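PDB 3GYC: putative glycoside hydrolase, which probably hydrolyses glycosidic bonds in carbohydrates, as a cellulase-like enzyme built on a TIM barrel. Local coordinates for residues I54-Y59 against N97-K102; H233-A238 against E288-V293; S378-N383 against K388-L393. All blocks are in the same frame, centred on the assembly; numbering follows the deposited sequence. Where two conformers were deposited one is given.

Contact 1: residues I54-Y59 against N97-K102; sequences IRIDAY and NLFLSK
Phe99 meets Ile54 and Ile56 in a purely apolar contact, a worked example of how a TIM barrel clothes its strands with helices. Both isoleucines approach the ring obliquely, Ile54 at its far end and Ile56 along one side. CZ of Phe99 lies 4.0 Å from CD1 of Ile54, whose side chain comes from the opposite direction. Ile56 slides past the ring and touches it twice, with CD1 4.0 Å from Phe99 CD2 and CG2 4.1 Å from Phe99 CE2. The ring gets there because its CG stands anti to the backbone N (chi1 -177°), which carries it off the helix toward the strand. Leu100 adds a looser methyl contact, its CD2 4.4 Å from Ile56 CD1. An alanine in place of Phe99 is likely to open a gap between helix and strand, with the CD1 methyls of Ile54 and Ile56 losing the ring they rest on.

Polar bonds stay within each segment or turn to other neighbours. Asn97 O accepts both Ser101 N, at 2.9 Å, and Ser101 OG, at 2.7 Å, from opposite faces of its plane. Asp57 OD1 takes the backbone N of Tyr59 at 2.7 Å in an Asx turn, while Arg55, alternating with the isoleucines, forms a salt bridge with Glu305 and a hydrogen bond with Asn160 inside the barrel.

The axes of strand 54-57 and helix 97-102 run antiparallel at 177°, 11.8 Å apart, as expected where the helix of a beta-alpha-beta crossover returns the chain to strand 109-113. With only carbon surfaces meeting, the joint depends on shape and burial, while the strand's polar side chains, Arg55 and Asp57, find their partners away from this helix.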
ATOM      1  N   ILE A  54      -8.413  -1.505   5.011  1.00 12.18           N
ATOM      2  CA  ILE A  54      -7.135  -2.204   5.046  1.00 11.52           C
ATOM      3  C   ILE A  54      -6.737  -2.525   3.610  1.00 12.20           C
ATOM      4  O   ILE A  54      -7.582  -2.845   2.793  1.00 12.79           O
ATOM      5  CB  ILE A  54      -7.257  -3.539   5.826  1.00 11.14           C
ATOM      6  CG1 ILE A  54      -7.894  -3.317   7.206  1.00 11.82           C
ATOM      7  CG2 ILE A  54      -5.938  -4.207   5.981  1.00  9.95           C
ATOM      8  CD1 ILE A  54      -8.293  -4.656   7.977  1.00 11.60           C
ATOM      9  N   ARG A  55      -5.462  -2.388   3.308  1.00 11.47           N
ATOM     10  CA  ARG A  55      -4.897  -2.784   2.023  1.00 12.14           C
ATOM     11  C   ARG A  55      -4.133  -4.099   2.256  1.00 10.48           C
ATOM     12  O   ARG A  55      -3.253  -4.164   3.109  1.00 10.50           O
ATOM     13  CB  ARG A  55      -3.963  -1.694   1.522  1.00 10.94           C
ATOM     14  CG  ARG A  55      -3.184  -2.073   0.312  1.00 11.87           C
ATOM     15  CD  ARG A  55      -2.159  -1.110   0.020  1.00 14.28           C
ATOM     16  NE  ARG A  55      -1.350  -1.506  -1.110  1.00 16.88           N
ATOM     17  CZ  ARG A  55      -0.039  -1.308  -1.206  1.00 18.52           C
ATOM     18  NH1 ARG A  55       0.648  -0.765  -0.190  1.00 19.17           N
ATOM     19  NH2 ARG A  55       0.608  -1.729  -2.281  1.00 19.69           N
ATOM     20  N   ILE A  56      -4.492  -5.177   1.549  1.00 11.69           N
ATOM     21  CA  ILE A  56      -3.823  -6.420   1.786  1.00 10.34           C
ATOM     22  C   ILE A  56      -3.354  -7.048   0.478  1.00 10.53           C
ATOM     23  O   ILE A  56      -3.834  -6.736  -0.617  1.00  9.45           O
ATOM     24  CB  ILE A  56      -4.691  -7.459   2.520  1.00 10.32           C
ATOM     25  CG1 ILE A  56      -5.953  -7.850   1.715  1.00 11.19           C
ATOM     26  CG2 ILE A  56      -5.082  -7.023   3.886  1.00 12.47           C
ATOM     27  CD1 ILE A  56      -6.747  -8.992   2.329  1.00 11.34           C
ATOM     28  N   ASP A  57      -2.425  -7.953   0.643  1.00 10.07           N
ATOM     29  CA  ASP A  57      -1.994  -8.788  -0.476  1.00 10.00           C
ATOM     30  C   ASP A  57      -3.015  -9.927  -0.620  1.00 10.17           C
ATOM     31  O   ASP A  57      -3.305 -10.649   0.362  1.00 12.26           O
ATOM     32  CB  ASP A  57      -0.602  -9.340  -0.217  1.00 12.17           C
ATOM     33  CG  ASP A  57       0.011  -9.961  -1.479  1.00 11.18           C
ATOM     34  OD1 ASP A  57      -0.739 -10.445  -2.355  1.00 11.69           O
ATOM     35  OD2 ASP A  57       1.240  -9.868  -1.628  1.00 10.07           O
ATOM     36  N   ALA A  58      -3.551 -10.088  -1.837  1.00  8.85           N
ATOM     37  CA  ALA A  58      -4.562 -11.120  -2.158  1.00 10.05           C
ATOM     38  C   ALA A  58      -3.901 -12.435  -2.661  1.00 11.36           C
ATOM     39  O   ALA A  58      -4.614 -13.429  -2.862  1.00 12.15           O
ATOM     40  CB  ALA A  58      -5.506 -10.603  -3.235  1.00  9.13           C
ATOM     41  N   TYR A  59      -2.572 -12.408  -2.890  1.00 10.84           N
ATOM     42  CA  TYR A  59      -1.820 -13.583  -3.418  1.00 11.35           C
ATOM     43  C   TYR A  59      -2.571 -14.204  -4.612  1.00 11.66           C
ATOM     44  O   TYR A  59      -2.817 -15.431  -4.642  1.00 12.73           O
ATOM     45  CB  TYR A  59      -1.663 -14.642  -2.344  1.00 10.70           C
ATOM     46  CG  TYR A  59      -0.897 -14.279  -1.087  1.00 11.09           C
ATOM     47  CD1 TYR A  59      -1.504 -13.621  -0.034  1.00 10.53           C
ATOM     48  CD2 TYR A  59       0.434 -14.689  -0.916  1.00 11.57           C
ATOM     49  CE1 TYR A  59      -0.800 -13.337   1.145  1.00 10.87           C
ATOM     50  CE2 TYR A  59       1.147 -14.397   0.245  1.00 11.61           C
ATOM     51  CZ  TYR A  59       0.524 -13.740   1.282  1.00 12.34           C
ATOM     52  OH  TYR A  59       1.216 -13.466   2.450  1.00 12.30           O
ATOM     53  N   ASN A  97     -11.078 -15.374   2.297  1.00  9.81           N
ATOM     54  CA  ASN A  97     -12.510 -15.124   2.458  1.00 10.23           C
ATOM     55  C   ASN A  97     -12.923 -15.021   3.934  1.00 10.75           C
ATOM     56  O   ASN A  97     -13.867 -14.255   4.268  1.00 11.03           O
ATOM     57  CB  ASN A  97     -13.332 -16.119   1.659  1.00 10.76           C
ATOM     58  CG  ASN A  97     -13.310 -15.827   0.144  1.00  9.46           C
ATOM     59  OD1 ASN A  97     -12.561 -14.973  -0.359  1.00 10.50           O
ATOM     60  ND2 ASN A  97     -14.146 -16.520  -0.571  1.00  9.93           N
ATOM     61  N   LEU A  98     -12.238 -15.783   4.800  1.00  9.92           N
ATOM     62  CA  LEU A  98     -12.482 -15.694   6.258  1.00 10.88           C
ATOM     63  C   LEU A  98     -12.122 -14.310   6.751  1.00 10.53           C
ATOM     64  O   LEU A  98     -12.898 -13.695   7.448  1.00 11.38           O
ATOM     65  CB  LEU A  98     -11.761 -16.788   7.074  1.00 10.82           C
ATOM     66  CG  LEU A  98     -12.383 -18.194   7.004  1.00 11.98           C
ATOM     67  CD1 LEU A  98     -11.432 -19.336   7.547  1.00 13.54           C
ATOM     68  CD2 LEU A  98     -13.744 -18.271   7.684  1.00 10.81           C
ATOM     69  N   PHE A  99     -10.927 -13.842   6.399  1.00 10.47           N
ATOM     70  CA  PHE A  99     -10.474 -12.519   6.755  1.00 10.93           C
ATOM     71  C   PHE A  99     -11.414 -11.422   6.222  1.00 11.34           C
ATOM     72  O   PHE A  99     -11.775 -10.482   6.979  1.00 10.01           O
ATOM     73  CB  PHE A  99      -9.042 -12.297   6.257  1.00 11.07           C
ATOM     74  CG  PHE A  99      -8.472 -10.957   6.658  1.00 10.87           C
ATOM     75  CD1 PHE A  99      -8.003 -10.774   7.958  1.00 12.33           C
ATOM     76  CD2 PHE A  99      -8.494  -9.882   5.794  1.00 11.25           C
ATOM     77  CE1 PHE A  99      -7.512  -9.551   8.359  1.00 11.81           C
ATOM     78  CE2 PHE A  99      -7.987  -8.676   6.193  1.00 12.00           C
ATOM     79  CZ  PHE A  99      -7.520  -8.513   7.500  1.00 10.63           C
ATOM     80  N   LEU A 100     -11.839 -11.550   4.961  1.00 10.82           N
ATOM     81  CA  LEU A 100     -12.757 -10.594   4.354  1.00 11.00           C
ATOM     82  C   LEU A 100     -14.085 -10.597   5.059  1.00 11.52           C
ATOM     83  O   LEU A 100     -14.647  -9.521   5.251  1.00 12.20           O
ATOM     84  CB  LEU A 100     -12.922 -10.794   2.845  1.00 10.20           C
ATOM     85  CG  LEU A 100     -11.695 -10.610   1.967  1.00  9.77           C
ATOM     86  CD1 LEU A 100     -12.024 -11.053   0.504  1.00  8.83           C
ATOM     87  CD2 LEU A 100     -11.101  -9.164   1.971  1.00 11.39           C
ATOM     88  N   SER A 101     -14.584 -11.768   5.496  1.00 11.02           N
ATOM     89  CA  SER A 101     -15.840 -11.821   6.235  0.50 11.12           C
ATOM     90  C   SER A 101     -15.777 -11.076   7.558  1.00 11.42           C
ATOM     91  O   SER A 101     -16.776 -10.433   7.992  1.00 11.98           O
ATOM     92  CB  SER A 101     -16.244 -13.269   6.493  0.50 11.33           C
ATOM     93  OG  SER A 101     -16.344 -13.935   5.264  0.50 11.68           O
ATOM     94  N   LYS A 102     -14.626 -11.150   8.216  1.00 12.01           N
ATOM     95  CA  LYS A 102     -14.432 -10.450   9.487  1.00 13.06           C
ATOM     96  C   LYS A 102     -14.383  -8.932   9.252  1.00 13.02           C
ATOM     97  O   LYS A 102     -14.908  -8.155  10.089  1.00 12.51           O
ATOM     98  CB  LYS A 102     -13.187 -10.946  10.237  1.00 12.90           C
ATOM     99  CG  LYS A 102     -13.294 -12.408  10.682  1.00 12.70           C
ATOM    100  CD  LYS A 102     -12.026 -12.858  11.410  1.00 12.96           C
ATOM    101  CE  LYS A 102     -12.073 -14.405  11.719  1.00 12.03           C
ATOM    102  NZ  LYS A 102     -13.128 -14.869  12.631  1.00 12.81           N
TER

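Contact 2: residues H233-A238 against E288-V293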
ATOM      1  N   HIS A 233      -0.340   6.377  -4.237  1.00 16.73           N
ATOM      2  CA  HIS A 233       1.020   6.841  -4.335  1.00 15.28           C
ATOM      3  C   HIS A 233       1.695   6.796  -2.980  1.00 15.93           C
ATOM      4  O   HIS A 233       1.133   7.227  -1.979  1.00 15.67           O
ATOM      5  CB  HIS A 233       1.104   8.236  -4.946  1.00 15.48           C
ATOM      6  CG  HIS A 233       2.385   8.445  -5.687  1.00 15.86           C
ATOM      7  ND1 HIS A 233       2.516   8.125  -7.020  1.00 15.71           N
ATOM      8  CD2 HIS A 233       3.615   8.803  -5.256  1.00 15.82           C
ATOM      9  CE1 HIS A 233       3.767   8.334  -7.392  1.00 17.65           C
ATOM     10  NE2 HIS A 233       4.457   8.737  -6.338  1.00 16.75           N
ATOM     11  N   HIS A 234       2.900   6.234  -2.952  1.00 15.22           N
ATOM     12  CA  HIS A 234       3.633   6.071  -1.705  1.00 14.77           C
ATOM     13  C   HIS A 234       4.560   7.267  -1.523  1.00 13.97           C
ATOM     14  O   HIS A 234       5.291   7.617  -2.438  1.00 13.55           O
ATOM     15  CB  HIS A 234       4.390   4.741  -1.700  1.00 15.61           C
ATOM     16  CG  HIS A 234       3.505   3.548  -1.936  1.00 16.69           C
ATOM     17  ND1 HIS A 234       4.005   2.285  -2.186  1.00 17.65           N
ATOM     18  CD2 HIS A 234       2.150   3.435  -1.985  1.00 16.90           C
ATOM     19  CE1 HIS A 234       2.997   1.434  -2.311  1.00 17.19           C
ATOM     20  NE2 HIS A 234       1.861   2.109  -2.232  1.00 17.02           N
ATOM     21  N   ILE A 235       4.484   7.905  -0.352  1.00 13.85           N
ATOM     22  CA  ILE A 235       5.193   9.167  -0.092  1.00 12.25           C
ATOM     23  C   ILE A 235       5.849   9.159   1.264  1.00 11.89           C
ATOM     24  O   ILE A 235       5.170   9.105   2.284  1.00 11.89           O
ATOM     25  CB  ILE A 235       4.228  10.379  -0.115  1.00 11.90           C
ATOM     26  CG1 ILE A 235       3.625  10.565  -1.491  1.00 13.00           C
ATOM     27  CG2 ILE A 235       4.941  11.710   0.248  1.00 10.86           C
ATOM     28  CD1 ILE A 235       2.521  11.643  -1.549  1.00 13.23           C
ATOM     29  N   TRP A 236       7.171   9.260   1.268  1.00 11.97           N
ATOM     30  CA  TRP A 236       7.939   9.357   2.507  1.00 12.14           C
ATOM     31  C   TRP A 236       8.929  10.516   2.475  1.00 12.38           C
ATOM     32  O   TRP A 236       9.606  10.711   1.478  1.00 13.10           O
ATOM     33  CB  TRP A 236       8.766   8.128   2.716  1.00 13.19           C
ATOM     34  CG  TRP A 236       8.009   6.840   2.936  1.00 13.50           C
ATOM     35  CD1 TRP A 236       7.479   6.379   4.113  1.00 12.55           C
ATOM     36  CD2 TRP A 236       7.816   5.841   1.978  1.00 13.74           C
ATOM     37  NE1 TRP A 236       6.950   5.132   3.925  1.00 12.40           N
ATOM     38  CE2 TRP A 236       7.117   4.786   2.607  1.00 14.58           C
ATOM     39  CE3 TRP A 236       8.146   5.728   0.622  1.00 15.53           C
ATOM     40  CZ2 TRP A 236       6.763   3.611   1.927  1.00 15.73           C
ATOM     41  CZ3 TRP A 236       7.777   4.552  -0.066  1.00 16.90           C
ATOM     42  CH2 TRP A 236       7.101   3.524   0.588  1.00 15.63           C
HETATM   43  N   MSE A 237       9.001  11.243   3.586  1.00 12.04           N
HETATM   44  CA  MSE A 237       9.990  12.293   3.817  1.00 12.12           C
HETATM   45  C   MSE A 237      11.417  11.816   3.538  1.00 12.05           C
HETATM   46  O   MSE A 237      12.262  12.541   2.949  1.00  9.37           O
HETATM   47  CB  MSE A 237       9.921  12.696   5.294  1.00 12.54           C
HETATM   48  CG  MSE A 237      11.001  13.722   5.755  1.00 12.34           C
HETATM   49 SE   MSE A 237      12.843  13.055   6.100  0.75 10.23          SE
HETATM   50  CE  MSE A 237      12.605  11.893   7.622  1.00 12.84           C
ATOM     51  N   ALA A 238      11.696  10.604   4.002  1.00 11.36           N
ATOM     52  CA  ALA A 238      13.008  10.006   3.863  1.00 12.37           C
ATOM     53  C   ALA A 238      13.506   9.876   2.418  1.00 12.19           C
ATOM     54  O   ALA A 238      14.722   9.842   2.199  1.00 11.31           O
ATOM     55  CB  ALA A 238      13.051   8.649   4.576  1.00  8.97           C
ATOM     56  N   GLU A 288       1.405  18.385  -1.340  1.00 14.20           N
ATOM     57  CA  GLU A 288       0.643  19.440  -2.016  1.00 16.27           C
ATOM     58  C   GLU A 288       0.762  19.287  -3.530  1.00 15.05           C
ATOM     59  O   GLU A 288      -0.228  19.416  -4.250  1.00 14.28           O
ATOM     60  CB  GLU A 288       1.126  20.818  -1.583  1.00 19.28           C
ATOM     61  CG  GLU A 288       0.936  21.161  -0.090  1.00 22.49           C
ATOM     62  CD  GLU A 288      -0.540  21.250   0.377  1.00 25.65           C
ATOM     63  OE1 GLU A 288      -1.491  21.227  -0.458  1.00 28.27           O
ATOM     64  OE2 GLU A 288      -0.743  21.361   1.610  1.00 27.62           O
ATOM     65  N   LEU A 289       1.977  19.000  -4.009  1.00 14.64           N
ATOM     66  CA  LEU A 289       2.227  18.772  -5.438  1.00 14.02           C
ATOM     67  C   LEU A 289       1.378  17.594  -5.948  1.00 14.39           C
ATOM     68  O   LEU A 289       0.696  17.702  -6.988  1.00 14.36           O
ATOM     69  CB  LEU A 289       3.719  18.533  -5.701  1.00 14.46           C
ATOM     70  CG  LEU A 289       4.141  18.277  -7.159  1.00 15.09           C
ATOM     71  CD1 LEU A 289       3.741  19.403  -8.136  1.00 14.36           C
ATOM     72  CD2 LEU A 289       5.632  18.010  -7.214  1.00 14.12           C
HETATM   73  N   MSE A 290       1.391  16.484  -5.206  1.00 13.55           N
HETATM   74  CA  MSE A 290       0.579  15.314  -5.593  1.00 13.28           C
HETATM   75  C   MSE A 290      -0.900  15.687  -5.686  1.00 12.73           C
HETATM   76  O   MSE A 290      -1.565  15.347  -6.653  1.00 11.65           O
HETATM   77  CB  MSE A 290       0.787  14.165  -4.605  1.00 13.90           C
HETATM   78  CG  MSE A 290       0.003  12.873  -4.895  1.00 15.57           C
HETATM   79 SE   MSE A 290       0.620  11.874  -6.452  0.75 16.15          SE
HETATM   80  CE  MSE A 290      -0.469  12.630  -7.884  1.00 12.82           C
ATOM     81  N   ALA A 291      -1.421  16.380  -4.678  1.00 13.32           N
ATOM     82  CA  ALA A 291      -2.823  16.785  -4.684  1.00 12.70           C
ATOM     83  C   ALA A 291      -3.131  17.625  -5.931  1.00 13.35           C
ATOM     84  O   ALA A 291      -4.194  17.471  -6.535  1.00 13.02           O
ATOM     85  CB  ALA A 291      -3.177  17.550  -3.398  1.00 12.45           C
ATOM     86  N   SER A 292      -2.189  18.485  -6.340  1.00 12.83           N
ATOM     87  CA  SER A 292      -2.382  19.346  -7.503  1.00 13.78           C
ATOM     88  C   SER A 292      -2.532  18.595  -8.790  1.00 12.84           C
ATOM     89  O   SER A 292      -3.307  18.976  -9.658  1.00 12.25           O
ATOM     90  CB  SER A 292      -1.181  20.279  -7.691  1.00 15.31           C
ATOM     91  OG  SER A 292      -1.362  21.429  -6.914  1.00 17.99           O
ATOM     92  N   VAL A 293      -1.686  17.594  -8.940  1.00 12.22           N
ATOM     93  CA  VAL A 293      -1.664  16.764 -10.118  1.00 12.53           C
ATOM     94  C   VAL A 293      -2.959  15.961 -10.157  1.00 11.99           C
ATOM     95  O   VAL A 293      -3.603  15.825 -11.210  1.00 11.68           O
ATOM     96  CB  VAL A 293      -0.421  15.830 -10.085  1.00 13.19           C
ATOM     97  CG1 VAL A 293      -0.549  14.732 -11.134  1.00 13.98           C
ATOM     98  CG2 VAL A 293       0.869  16.653 -10.268  1.00 12.24           C
TER
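His233 lies against Met290, a selenomethionine here, and the pair illustrates how one long, flexible side chain can bridge from an outer helix to the end of a barrel strand. The selenium sits 3.9 Å from His233 CG and 4.0 Å from its CB, so it touches the root of the ring. Measured to the ring centroid it is 4.3 Å away and 29° off the normal, an oblique sulfur-aromatic type of approach. Met290 leaves its helix with CG anti to the backbone N (chi1 -180°), then bends at chi2 and chi3, which brings the selenium over to the histidine. The nitrogens of the ring are engaged by other residues, NE2 with His214 O and ND1 with Tyr220 OH, and these two bonds fix its rotation.

His234 bonds through its ring to Glu161 and Glu232. This is the loop that follows strand 231-232 of the TIM barrel, and backbone bonds from His233 to Val302 and from Ile235 to Glu305 keep it alongside the neighbouring strand 301-303 and the loop beyond.

Ile235 faces helix 276-297 again, its CD1 4.3 Å from Met290 CB, and it also packs on Leu283 and Lys286 of that helix. Trp236 bonds to Asn347 through NE1, and Met237, likewise a selenomethionine, reaches Trp279, nearer the start of the same long helix.

Contact 3: residues S378-N383 against K388-L393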
ATOM      1  N   SER A 378     -13.758  18.389  -7.532  1.00 16.20           N
ATOM      2  CA  SER A 378     -13.233  17.734  -8.726  1.00 16.55           C
ATOM      3  C   SER A 378     -13.518  16.219  -8.699  1.00 15.28           C
ATOM      4  O   SER A 378     -13.508  15.575  -9.741  1.00 14.84           O
ATOM      5  CB  SER A 378     -11.751  17.964  -8.859  1.00 16.94           C
ATOM      6  OG  SER A 378     -11.049  17.375  -7.779  1.00 18.31           O
ATOM      7  N   LEU A 379     -13.754  15.676  -7.503  1.00 14.44           N
ATOM      8  CA  LEU A 379     -14.087  14.246  -7.331  1.00 14.94           C
ATOM      9  C   LEU A 379     -15.574  13.980  -7.153  1.00 15.78           C
ATOM     10  O   LEU A 379     -16.085  12.974  -7.626  1.00 17.91           O
ATOM     11  CB  LEU A 379     -13.375  13.661  -6.109  1.00 14.49           C
ATOM     12  CG  LEU A 379     -11.853  13.744  -6.053  1.00 14.37           C
ATOM     13  CD1 LEU A 379     -11.387  13.044  -4.781  1.00 14.33           C
ATOM     14  CD2 LEU A 379     -11.197  13.156  -7.301  1.00 14.40           C
ATOM     15  N   THR A 380     -16.270  14.867  -6.462  1.00 16.60           N
ATOM     16  CA  THR A 380     -17.676  14.612  -6.116  1.00 17.57           C
ATOM     17  C   THR A 380     -18.675  15.128  -7.152  1.00 17.99           C
ATOM     18  O   THR A 380     -19.831  14.711  -7.157  1.00 18.98           O
ATOM     19  CB  THR A 380     -17.985  15.222  -4.764  1.00 17.19           C
ATOM     20  OG1 THR A 380     -17.711  16.621  -4.836  1.00 18.69           O
ATOM     21  CG2 THR A 380     -17.096  14.603  -3.682  1.00 18.19           C
ATOM     22  N   LYS A 381     -18.267  16.040  -8.024  1.00 18.63           N
ATOM     23  CA  LYS A 381     -19.197  16.537  -9.045  1.00 19.93           C
ATOM     24  C   LYS A 381     -18.683  16.306 -10.468  1.00 19.94           C
ATOM     25  O   LYS A 381     -17.519  16.587 -10.777  1.00 21.66           O
ATOM     26  CB  LYS A 381     -19.524  18.003  -8.785  1.00 20.26           C
ATOM     27  CG  LYS A 381     -20.233  18.204  -7.449  1.00 21.18           C
ATOM     28  N   ASN A 382     -19.562  15.768 -11.312  1.00 20.03           N
ATOM     29  CA  ASN A 382     -19.273  15.468 -12.708  1.00 19.83           C
ATOM     30  C   ASN A 382     -17.972  14.716 -12.852  1.00 19.08           C
ATOM     31  O   ASN A 382     -17.032  15.191 -13.512  1.00 17.85           O
ATOM     32  CB  ASN A 382     -19.202  16.753 -13.519  1.00 21.28           C
ATOM     33  CG  ASN A 382     -20.446  17.567 -13.386  1.00 22.46           C
ATOM     34  OD1 ASN A 382     -21.558  17.041 -13.443  1.00 22.71           O
ATOM     35  ND2 ASN A 382     -20.270  18.865 -13.203  1.00 24.40           N
ATOM     36  N   ASN A 383     -17.897  13.572 -12.177  1.00 17.67           N
ATOM     37  CA  ASN A 383     -16.712  12.738 -12.263  1.00 16.40           C
ATOM     38  C   ASN A 383     -17.186  11.279 -12.131  1.00 16.85           C
ATOM     39  O   ASN A 383     -17.281  10.735 -11.039  1.00 16.56           O
ATOM     40  CB  ASN A 383     -15.689  13.135 -11.179  1.00 15.75           C
ATOM     41  CG  ASN A 383     -14.305  12.566 -11.442  1.00 14.06           C
ATOM     42  OD1 ASN A 383     -14.188  11.572 -12.126  1.00 14.20           O
ATOM     43  ND2 ASN A 383     -13.263  13.192 -10.895  1.00 12.02           N
ATOM     44  N   LYS A 388     -16.779   5.671  -9.234  1.00 18.14           N
ATOM     45  CA  LYS A 388     -16.625   4.213  -9.060  1.00 18.34           C
ATOM     46  C   LYS A 388     -16.092   3.885  -7.676  1.00 16.19           C
ATOM     47  O   LYS A 388     -16.552   2.931  -7.043  1.00 15.32           O
ATOM     48  CB  LYS A 388     -15.746   3.573 -10.143  1.00 19.64           C
ATOM     49  CG  LYS A 388     -16.406   3.580 -11.508  1.00 21.66           C
ATOM     50  CD  LYS A 388     -15.657   2.753 -12.580  1.00 22.19           C
ATOM     51  CE  LYS A 388     -14.287   3.319 -12.860  1.00 23.06           C
ATOM     52  NZ  LYS A 388     -13.656   2.770 -14.156  1.00 21.33           N
ATOM     53  N   LEU A 389     -15.092   4.654  -7.235  1.00 15.29           N
ATOM     54  CA  LEU A 389     -14.525   4.485  -5.889  1.00 14.67           C
ATOM     55  C   LEU A 389     -15.405   5.125  -4.817  1.00 14.64           C
ATOM     56  O   LEU A 389     -15.646   4.523  -3.778  1.00 15.47           O
ATOM     57  CB  LEU A 389     -13.142   5.070  -5.813  1.00 15.32           C
ATOM     58  CG  LEU A 389     -12.410   4.963  -4.480  1.00 15.94           C
ATOM     59  CD1 LEU A 389     -12.431   3.515  -3.927  1.00 15.50           C
ATOM     60  CD2 LEU A 389     -10.988   5.455  -4.655  1.00 17.44           C
ATOM     61  N   LEU A 390     -15.916   6.331  -5.072  1.00 15.91           N
ATOM     62  CA  LEU A 390     -16.746   7.029  -4.071  1.00 16.67           C
ATOM     63  C   LEU A 390     -17.974   6.264  -3.638  1.00 17.69           C
ATOM     64  O   LEU A 390     -18.341   6.305  -2.449  1.00 17.09           O
ATOM     65  CB  LEU A 390     -17.129   8.450  -4.533  1.00 17.36           C
ATOM     66  CG  LEU A 390     -16.135   9.584  -4.254  1.00 17.66           C
ATOM     67  CD1 LEU A 390     -14.679   9.278  -4.524  1.00 18.22           C
ATOM     68  CD2 LEU A 390     -16.594  10.857  -5.006  1.00 18.43           C
ATOM     69  N   LYS A 391     -18.614   5.558  -4.564  1.00 17.67           N
ATOM     70  CA  LYS A 391     -19.772   4.764  -4.202  1.00 19.00           C
ATOM     71  C   LYS A 391     -19.436   3.607  -3.265  1.00 19.20           C
ATOM     72  O   LYS A 391     -20.351   3.045  -2.679  1.00 19.46           O
ATOM     73  CB  LYS A 391     -20.410   4.121  -5.432  1.00 21.79           C
ATOM     74  CG  LYS A 391     -21.170   5.047  -6.322  1.00 25.15           C
ATOM     75  CD  LYS A 391     -21.790   4.292  -7.551  1.00 28.33           C
ATOM     76  CE  LYS A 391     -20.769   3.367  -8.267  1.00 30.09           C
ATOM     77  NZ  LYS A 391     -21.130   3.174  -9.750  1.00 33.00           N
ATOM     78  N   ARG A 392     -18.166   3.203  -3.197  1.00 17.83           N
ATOM     79  CA  ARG A 392     -17.732   2.084  -2.346  1.00 18.25           C
ATOM     80  C   ARG A 392     -17.226   2.533  -0.935  1.00 20.88           C
ATOM     81  O   ARG A 392     -16.995   1.710  -0.026  1.00 19.75           O
ATOM     82  CB  ARG A 392     -16.641   1.309  -3.095  1.00 16.74           C
ATOM     83  CG  ARG A 392     -17.034   0.931  -4.525  1.00 16.61           C
ATOM     84  CD  ARG A 392     -15.936   0.109  -5.221  1.00 16.28           C
ATOM     85  NE  ARG A 392     -15.968  -1.264  -4.744  1.00 14.49           N
ATOM     86  CZ  ARG A 392     -16.812  -2.190  -5.211  1.00 14.94           C
ATOM     87  NH1 ARG A 392     -17.694  -1.899  -6.158  1.00 15.18           N
ATOM     88  NH2 ARG A 392     -16.814  -3.404  -4.708  1.00 13.85           N
ATOM     89  N   LEU A 393     -17.003   3.831  -0.767  1.00 22.61           N
ATOM     90  CA  LEU A 393     -16.531   4.348   0.513  1.00 24.83           C
ATOM     91  C   LEU A 393     -17.644   4.234   1.569  1.00 27.48           C
ATOM     92  O   LEU A 393     -17.351   4.267   2.769  1.00 30.07           O
ATOM     93  CB  LEU A 393     -16.066   5.790   0.384  1.00 23.94           C
ATOM     94  CG  LEU A 393     -14.859   6.053  -0.496  1.00 23.13           C
ATOM     95  CD1 LEU A 393     -14.756   7.545  -0.737  1.00 21.80           C
ATOM     96  CD2 LEU A 393     -13.587   5.489   0.117  1.00 22.62           C
ATOM     97  OXT LEU A 393     -18.857   4.092   1.284  1.00 30.05           O
TER
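Leu390 drives one methyl, CD2, against the end of helix 377-380, a small example of a hydrophobic side chain joining two successive short helices across the turn between them. The tight part is the backbone of Leu379: its O lies 3.4 Å from Leu390 CD2 and its C 3.9 Å away, whereas the side chains meet more loosely, Leu379 CB being 4.4 Å from the same methyl. Thr380 crosses Leu390 at about a right angle and offers CG2, 4.0 Å from CD2. Its chi1 of 58° turns OG1 back to a weak bond with Asp376 O and leaves the methyl for the leucine. Toward the barrel, Leu379 and Leu390 both pack on Val341 of strand 340-343.

The connecting turn is the loose side. Lys381 points away, Asn382 is exposed, and Asn383 works within its own segment rather than across the contact: ND2 gives a nearly straight bond (166°) to Ser378 O, 2.7 Å away and in the carbonyl plane, and also bonds to Arg298 O, while OD1 caps the next helix at Ala386 N.

The chemistry thus separates: a methyl set against a carbonyl and a threonine methyl joins the helices beside Val341, and the Asn383 side chain ties the connecting turn to the end of the first helix and the start of the second.

In the fold
All three contacts are buried, but they sit at different distances from the centre. Contacts 1 and 2 lie on opposite sides of the chain's centre, their own centres 27 Å apart, and each joins an outer helix to a barrel strand or the loop just after it. Their segments touch where Arg55 NH1 lies 3.7 Å from His234 NE2, two residues that take no part in either contact. Contact 3 is farther out, about 21 Å from the chain's centre, includes the partly exposed Thr380, and ties two successive short helices of the C-terminal tail. Chemistry follows place: aromatic and aliphatic in contact 1, selenium on imidazole in contact 2, and methyl on backbone in contact 3.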